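Local coordinates for protein CD160 antigen (Homo sapiens, PDB 6NGG) that acts as an immunoglobulin-domain receptor on natural killer and T cells, binding MHC class I molecules and TNFRSF14 to deliver stimulatory or inhibitory signals, at residues A28-K37 with P45-R56. The protein carries 1 engineered substitution. Numbering follows the deposited sequence.
Engineered in segment 28-37: Met33 (natural residue Val).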
ATOM      1  N   ALA A  28      -8.153 -13.282  -7.222  1.00 26.23           N
ATOM      2  CA  ALA A  28      -7.481 -12.025  -7.567  1.00 28.78           C
ATOM      3  C   ALA A  28      -8.413 -10.816  -7.630  1.00 31.25           C
ATOM      4  O   ALA A  28      -7.942  -9.667  -7.761  1.00 27.91           O
ATOM      5  CB  ALA A  28      -6.785 -12.174  -8.888  1.00 30.74           C
ATOM      6  N   GLU A  29      -9.726 -11.063  -7.521  1.00 27.18           N
ATOM      7  CA  GLU A  29     -10.694 -10.065  -7.897  1.00 28.32           C
ATOM      8  C   GLU A  29     -11.446  -9.641  -6.680  1.00 23.92           C
ATOM      9  O   GLU A  29     -11.550 -10.386  -5.733  1.00 23.37           O
ATOM     10  CB  GLU A  29     -11.678 -10.670  -8.906  1.00 34.05           C
ATOM     11  CG  GLU A  29     -11.986  -9.726 -10.031  1.00 42.42           C
ATOM     12  CD  GLU A  29     -10.886  -9.723 -11.067  1.00 46.51           C
ATOM     13  OE1 GLU A  29     -10.686 -10.783 -11.711  1.00 45.68           O
ATOM     14  OE2 GLU A  29     -10.237  -8.667 -11.226  1.00 46.83           O
ATOM     15  N   GLY A  30     -11.966  -8.431  -6.709  1.00 21.78           N
ATOM     16  CA  GLY A  30     -13.039  -8.050  -5.825  1.00 21.49           C
ATOM     17  C   GLY A  30     -12.530  -7.457  -4.513  1.00 20.12           C
ATOM     18  O   GLY A  30     -13.266  -7.416  -3.535  1.00 19.53           O
ATOM     19  N   PHE A  31     -11.292  -6.982  -4.473  1.00 16.97           N
ATOM     20  CA  PHE A  31     -10.809  -6.255  -3.274  1.00 18.28           C
ATOM     21  C   PHE A  31     -10.211  -4.922  -3.727  1.00 16.46           C
ATOM     22  O   PHE A  31      -9.760  -4.795  -4.852  1.00 15.85           O
ATOM     23  CB  PHE A  31      -9.788  -7.046  -2.406  1.00 16.40           C
ATOM     24  CG  PHE A  31      -8.576  -7.504  -3.139  1.00 15.54           C
ATOM     25  CD1 PHE A  31      -7.459  -6.637  -3.339  1.00 14.23           C
ATOM     26  CD2 PHE A  31      -8.519  -8.791  -3.639  1.00 16.08           C
ATOM     27  CE1 PHE A  31      -6.356  -7.048  -4.018  1.00 14.65           C
ATOM     28  CE2 PHE A  31      -7.377  -9.205  -4.342  1.00 18.31           C
ATOM     29  CZ  PHE A  31      -6.280  -8.330  -4.518  1.00 17.65           C
ATOM     30  N   VAL A  32     -10.241  -3.945  -2.838  1.00 15.88           N
ATOM     31  CA  VAL A  32      -9.536  -2.680  -2.994  1.00 13.73           C
ATOM     32  C   VAL A  32      -8.379  -2.634  -2.008  1.00 14.25           C
ATOM     33  O   VAL A  32      -8.494  -3.063  -0.863  1.00 13.77           O
ATOM     34  CB  VAL A  32     -10.493  -1.474  -2.816  1.00 14.94           C
ATOM     35  CG1 VAL A  32     -11.146  -1.469  -1.431  1.00 16.22           C
ATOM     36  CG2 VAL A  32      -9.808  -0.154  -3.082  1.00 14.23           C
ATOM     37  N   MET A  33      -7.254  -2.125  -2.501  1.00 13.45           N
ATOM     38  CA  MET A  33      -6.034  -1.901  -1.737  1.00 13.01           C
ATOM     39  C   MET A  33      -5.929  -0.417  -1.481  1.00 12.43           C
ATOM     40  O   MET A  33      -6.306   0.392  -2.304  1.00 12.13           O
ATOM     41  CB  MET A  33      -4.794  -2.339  -2.528  1.00 12.99           C
ATOM     42  CG  MET A  33      -4.734  -3.856  -2.879  1.00 13.89           C
ATOM     43  SD  MET A  33      -3.288  -4.342  -3.991  1.00  9.27           S
ATOM     44  CE  MET A  33      -3.758  -3.665  -5.562  1.00 13.68           C
ATOM     45  N   PHE A  34      -5.368  -0.060  -0.343  1.00 13.20           N
ATOM     46  CA  PHE A  34      -5.165   1.352   0.003  1.00 13.77           C
ATOM     47  C   PHE A  34      -4.089   1.535   1.081  1.00 12.81           C
ATOM     48  O   PHE A  34      -3.733   0.657   1.781  1.00 11.44           O
ATOM     49  CB  PHE A  34      -6.521   2.007   0.381  1.00 14.08           C
ATOM     50  CG  PHE A  34      -7.351   1.225   1.429  1.00 13.65           C
ATOM     51  CD1 PHE A  34      -8.164   0.158   1.059  1.00 14.75           C
ATOM     52  CD2 PHE A  34      -7.324   1.601   2.761  1.00 15.76           C
ATOM     53  CE1 PHE A  34      -8.891  -0.537   1.984  1.00 15.31           C
ATOM     54  CE2 PHE A  34      -8.068   0.917   3.705  1.00 16.47           C
ATOM     55  CZ  PHE A  34      -8.823  -0.182   3.312  1.00 15.68           C
ATOM     56  N   LEU A  35      -3.550   2.722   1.128  1.00 13.51           N
ATOM     57  CA  LEU A  35      -2.457   3.037   2.003  1.00 13.59           C
ATOM     58  C   LEU A  35      -2.923   4.228   2.788  1.00 14.12           C
ATOM     59  O   LEU A  35      -3.342   5.235   2.195  1.00 12.35           O
ATOM     60  CB  LEU A  35      -1.233   3.436   1.127  1.00 12.92           C
ATOM     61  CG  LEU A  35      -0.056   4.064   1.942  1.00 13.85           C
ATOM     62  CD1 LEU A  35       0.632   2.990   2.781  1.00 13.69           C
ATOM     63  CD2 LEU A  35       0.933   4.714   1.107  1.00 12.65           C
ATOM     64  N   CYS A  36      -2.819   4.120   4.110  1.00 16.14           N
ATOM     65  CA  CYS A  36      -3.180   5.228   5.015  1.00 16.66           C
ATOM     66  C   CYS A  36      -1.981   5.729   5.830  1.00 15.44           C
ATOM     67  O   CYS A  36      -1.009   4.982   6.049  1.00 15.43           O
ATOM     68  CB  CYS A  36      -4.272   4.735   5.977  1.00 19.82           C
ATOM     69  SG  CYS A  36      -5.881   4.385   5.234  1.00 21.55           S
ATOM     70  N   LYS A  37      -2.050   7.010   6.212  1.00 14.71           N
ATOM     71  CA  LYS A  37      -1.050   7.705   6.995  1.00 16.28           C
ATOM     72  C   LYS A  37      -1.669   8.245   8.267  1.00 16.17           C
ATOM     73  O   LYS A  37      -2.558   9.070   8.200  1.00 17.81           O
ATOM     74  CB  LYS A  37      -0.428   8.819   6.203  1.00 16.11           C
ATOM     75  CG  LYS A  37       0.695   9.536   6.909  1.00 16.36           C
ATOM     76  CD  LYS A  37       1.271  10.640   6.020  1.00 16.24           C
ATOM     77  CE  LYS A  37       2.379  11.334   6.773  1.00 17.12           C
ATOM     78  NZ  LYS A  37       1.869  12.040   7.973  1.00 16.10           N
ATOM     79  N   PRO A  45     -10.645   3.357   2.181  1.00 20.91           N
ATOM     80  CA  PRO A  45     -10.343   4.014   0.923  1.00 21.14           C
ATOM     81  C   PRO A  45     -10.612   5.539   0.956  1.00 20.76           C
ATOM     82  O   PRO A  45      -9.797   6.311   0.466  1.00 19.86           O
ATOM     83  CB  PRO A  45     -11.211   3.236  -0.086  1.00 20.98           C
ATOM     84  CG  PRO A  45     -11.183   1.899   0.473  1.00 21.49           C
ATOM     85  CD  PRO A  45     -11.382   2.102   1.954  1.00 22.06           C
ATOM     86  N   GLU A  46     -11.634   5.968   1.662  1.00 21.86           N
ATOM     87  CA  GLU A  46     -11.954   7.410   1.722  1.00 22.64           C
ATOM     88  C   GLU A  46     -10.920   8.228   2.514  1.00 22.06           C
ATOM     89  O   GLU A  46     -10.775   9.431   2.285  1.00 19.28           O
ATOM     90  CB  GLU A  46     -13.315   7.630   2.418  1.00 28.86           C
ATOM     91  CG  GLU A  46     -14.542   7.145   1.660  1.00 34.49           C
ATOM     92  CD  GLU A  46     -14.596   5.620   1.417  1.00 40.94           C
ATOM     93  OE1 GLU A  46     -14.908   5.247   0.248  1.00 45.58           O
ATOM     94  OE2 GLU A  46     -14.330   4.798   2.355  1.00 37.85           O
ATOM     95  N   THR A  47     -10.243   7.612   3.479  1.00 17.96           N
ATOM     96  CA  THR A  47      -9.185   8.322   4.225  1.00 18.86           C
ATOM     97  C   THR A  47      -7.760   8.036   3.744  1.00 19.36           C
ATOM     98  O   THR A  47      -6.801   8.459   4.401  1.00 20.37           O
ATOM     99  CB  THR A  47      -9.298   8.044   5.732  1.00 18.09           C
ATOM    100  OG1 THR A  47      -9.188   6.637   5.994  1.00 18.78           O
ATOM    101  CG2 THR A  47     -10.633   8.530   6.269  1.00 18.30           C
ATOM    102  N   SER A  48      -7.617   7.355   2.609  1.00 18.96           N
ATOM    103  CA  SER A  48      -6.322   6.863   2.135  1.00 18.99           C
ATOM    104  C   SER A  48      -5.599   7.891   1.334  1.00 18.28           C
ATOM    105  O   SER A  48      -6.221   8.685   0.659  1.00 18.83           O
ATOM    106  CB  SER A  48      -6.493   5.609   1.222  1.00 18.73           C
ATOM    107  OG  SER A  48      -7.121   5.933  -0.042  1.00 18.77           O
ATOM    108  N   LEU A  49      -4.286   7.787   1.296  1.00 18.44           N
ATOM    109  CA  LEU A  49      -3.472   8.576   0.340  1.00 18.52           C
ATOM    110  C   LEU A  49      -3.611   8.085  -1.080  1.00 20.32           C
ATOM    111  O   LEU A  49      -3.426   8.845  -2.010  1.00 18.80           O
ATOM    112  CB  LEU A  49      -2.015   8.509   0.695  1.00 19.11           C
ATOM    113  CG  LEU A  49      -1.664   8.963   2.104  1.00 20.81           C
ATOM    114  CD1 LEU A  49      -0.186   8.779   2.339  1.00 22.80           C
ATOM    115  CD2 LEU A  49      -2.070  10.407   2.306  1.00 21.29           C
ATOM    116  N   LYS A  50      -3.894   6.807  -1.255  1.00 17.62           N
ATOM    117  CA  LYS A  50      -4.039   6.222  -2.554  1.00 20.03           C
ATOM    118  C   LYS A  50      -4.809   4.885  -2.456  1.00 18.62           C
ATOM    119  O   LYS A  50      -4.617   4.138  -1.516  1.00 15.06           O
ATOM    120  CB  LYS A  50      -2.677   6.030  -3.163  1.00 22.95           C
ATOM    121  CG  LYS A  50      -2.818   5.467  -4.574  1.00 24.78           C
ATOM    122  CD  LYS A  50      -1.541   5.454  -5.366  1.00 24.34           C
ATOM    123  CE  LYS A  50      -1.865   5.095  -6.804  1.00 27.79           C
ATOM    124  NZ  LYS A  50      -0.600   5.029  -7.565  1.00 27.80           N
ATOM    125  N   GLN A  51      -5.738   4.632  -3.373  1.00 17.40           N
ATOM    126  CA  GLN A  51      -6.477   3.347  -3.387  1.00 17.07           C
ATOM    127  C   GLN A  51      -6.405   2.761  -4.771  1.00 18.18           C
ATOM    128  O   GLN A  51      -6.106   3.488  -5.711  1.00 17.51           O
ATOM    129  CB  GLN A  51      -7.920   3.505  -3.033  1.00 17.04           C
ATOM    130  CG  GLN A  51      -8.744   4.515  -3.861  1.00 17.06           C
ATOM    131  CD  GLN A  51     -10.166   4.585  -3.387  1.00 17.46           C
ATOM    132  OE1 GLN A  51     -10.568   5.545  -2.806  1.00 21.80           O
ATOM    133  NE2 GLN A  51     -10.918   3.555  -3.606  1.00 19.01           N
ATOM    134  N   LEU A  52      -6.663   1.468  -4.910  1.00 14.97           N
ATOM    135  CA  LEU A  52      -6.537   0.871  -6.225  1.00 18.48           C
ATOM    136  C   LEU A  52      -7.282  -0.419  -6.266  1.00 18.18           C
ATOM    137  O   LEU A  52      -7.094  -1.252  -5.364  1.00 16.45           O
ATOM    138  CB  LEU A  52      -5.057   0.611  -6.544  1.00 20.28           C
ATOM    139  CG  LEU A  52      -4.758  -0.038  -7.887  1.00 22.36           C
ATOM    140  CD1 LEU A  52      -5.226   0.811  -9.031  1.00 22.57           C
ATOM    141  CD2 LEU A  52      -3.274  -0.403  -7.973  1.00 21.83           C
ATOM    142  N   ARG A  53      -8.118  -0.569  -7.300  1.00 19.76           N
ATOM    143  CA  ARG A  53      -8.767  -1.868  -7.655  1.00 25.00           C
ATOM    144  C   ARG A  53      -8.191  -2.271  -8.998  1.00 24.00           C
ATOM    145  O   ARG A  53      -8.309  -1.560  -9.959  1.00 24.47           O
ATOM    146  CB  ARG A  53     -10.295  -1.740  -7.773  1.00 27.11           C
ATOM    147  CG  ARG A  53     -10.958  -0.994  -6.611  1.00 30.23           C
ATOM    148  CD  ARG A  53     -12.392  -0.553  -6.884  1.00 34.27           C
ATOM    149  NE  ARG A  53     -13.248  -0.825  -5.719  1.00 42.29           N
ATOM    150  CZ  ARG A  53     -13.697  -2.047  -5.380  1.00 48.86           C
ATOM    151  NH1 ARG A  53     -13.402  -3.145  -6.110  1.00 55.99           N
ATOM    152  NH2 ARG A  53     -14.454  -2.187  -4.299  1.00 50.68           N
ATOM    153  N   LEU A  54      -7.538  -3.403  -9.062  1.00 22.35           N
ATOM    154  CA  LEU A  54      -6.694  -3.702 -10.189  1.00 24.44           C
ATOM    155  C   LEU A  54      -7.446  -4.563 -11.192  1.00 28.74           C
ATOM    156  O   LEU A  54      -8.050  -5.574 -10.831  1.00 27.73           O
ATOM    157  CB  LEU A  54      -5.453  -4.416  -9.634  1.00 26.54           C
ATOM    158  CG  LEU A  54      -4.120  -4.337 -10.354  1.00 26.81           C
ATOM    159  CD1 LEU A  54      -3.696  -2.937 -10.778  1.00 27.28           C
ATOM    160  CD2 LEU A  54      -3.090  -5.026  -9.453  1.00 29.38           C
ATOM    161  N   LYS A  55      -7.413  -4.204 -12.466  1.00 30.78           N
ATOM    162  CA  LYS A  55      -8.000  -5.098 -13.446  1.00 32.87           C
ATOM    163  C   LYS A  55      -6.887  -5.946 -14.019  1.00 32.73           C
ATOM    164  O   LYS A  55      -5.755  -5.452 -14.212  1.00 40.11           O
ATOM    165  CB  LYS A  55      -8.795  -4.329 -14.498  1.00 40.46           C
ATOM    166  CG  LYS A  55      -7.988  -3.549 -15.531  1.00 44.52           C
ATOM    167  CD  LYS A  55      -8.879  -2.539 -16.259  1.00 50.69           C
ATOM    168  CE  LYS A  55      -9.776  -1.711 -15.309  1.00 48.89           C
ATOM    169  NZ  LYS A  55     -10.612  -0.688 -15.986  1.00 50.80           N
ATOM    170  N   ARG A  56      -7.199  -7.210 -14.284  1.00 29.78           N
ATOM    171  CA  ARG A  56      -6.176  -8.281 -14.422  1.00 30.17           C
ATOM    172  C   ARG A  56      -5.844  -8.757 -15.833  1.00 31.05           C
ATOM    173  O   ARG A  56      -5.273  -9.803 -16.036  1.00 33.00           O
ATOM    174  CB  ARG A  56      -6.573  -9.420 -13.537  1.00 28.80           C
ATOM    175  CG  ARG A  56      -6.691  -8.833 -12.104  1.00 29.52           C
ATOM    176  CD  ARG A  56      -6.515  -9.883 -11.129  1.00 26.60           C
ATOM    177  NE  ARG A  56      -5.158 -10.303 -10.942  1.00 24.71           N
ATOM    178  CZ  ARG A  56      -4.295  -9.796 -10.044  1.00 25.92           C
ATOM    179  NH1 ARG A  56      -4.614  -8.714  -9.332  1.00 29.97           N
ATOM    180  NH2 ARG A  56      -3.117 -10.328  -9.902  1.00 21.73           N
TER
HETATM  181  O   HOH W   1      -4.203   8.624   5.086  1.00 16.15           O
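Phe34 and Pro45 illustrate how an outer face of an immunoglobulin sheet can be covered by the segment that leads into its edge strand. From CB, which lies 3.4 Å from Lys50 O and also touches Ser48 CB, the Phe34 side chain turns CG between its backbone N and carbonyl carbon (chi1 50°), swinging the ring across to Pro45. CD1 meets Pro45 CG at 3.5 Å, CE1 and CZ lie against Pro45 CD, and that CD sits over the ring centre, 13° off the normal, a CH-pi contact. Cys36 SG, disulfide-bonded to Cys43, lies in plane at the ring's edge. Ser48 OG and N both donate hydrogen bonds to Pro45 O, tying down the turn that carries the proline.

The strands run antiparallel: Met33 N donates a nearly straight hydrogen bond to Leu52 O (3.0 Å), and Leu52 N returns one to Met33 O. Leu49 N also donates to Leu35 O, at 2.9 Å. On the other face the engineered Met33 brings CE to 4.1 Å from Leu52 CD2. Strand 50-52 is one of the two outermost strands of its sheet; strand 31-37 pairs on its other side with strand 83-91, and Met33 and Leu35 face strand 14-22 across the sandwich core.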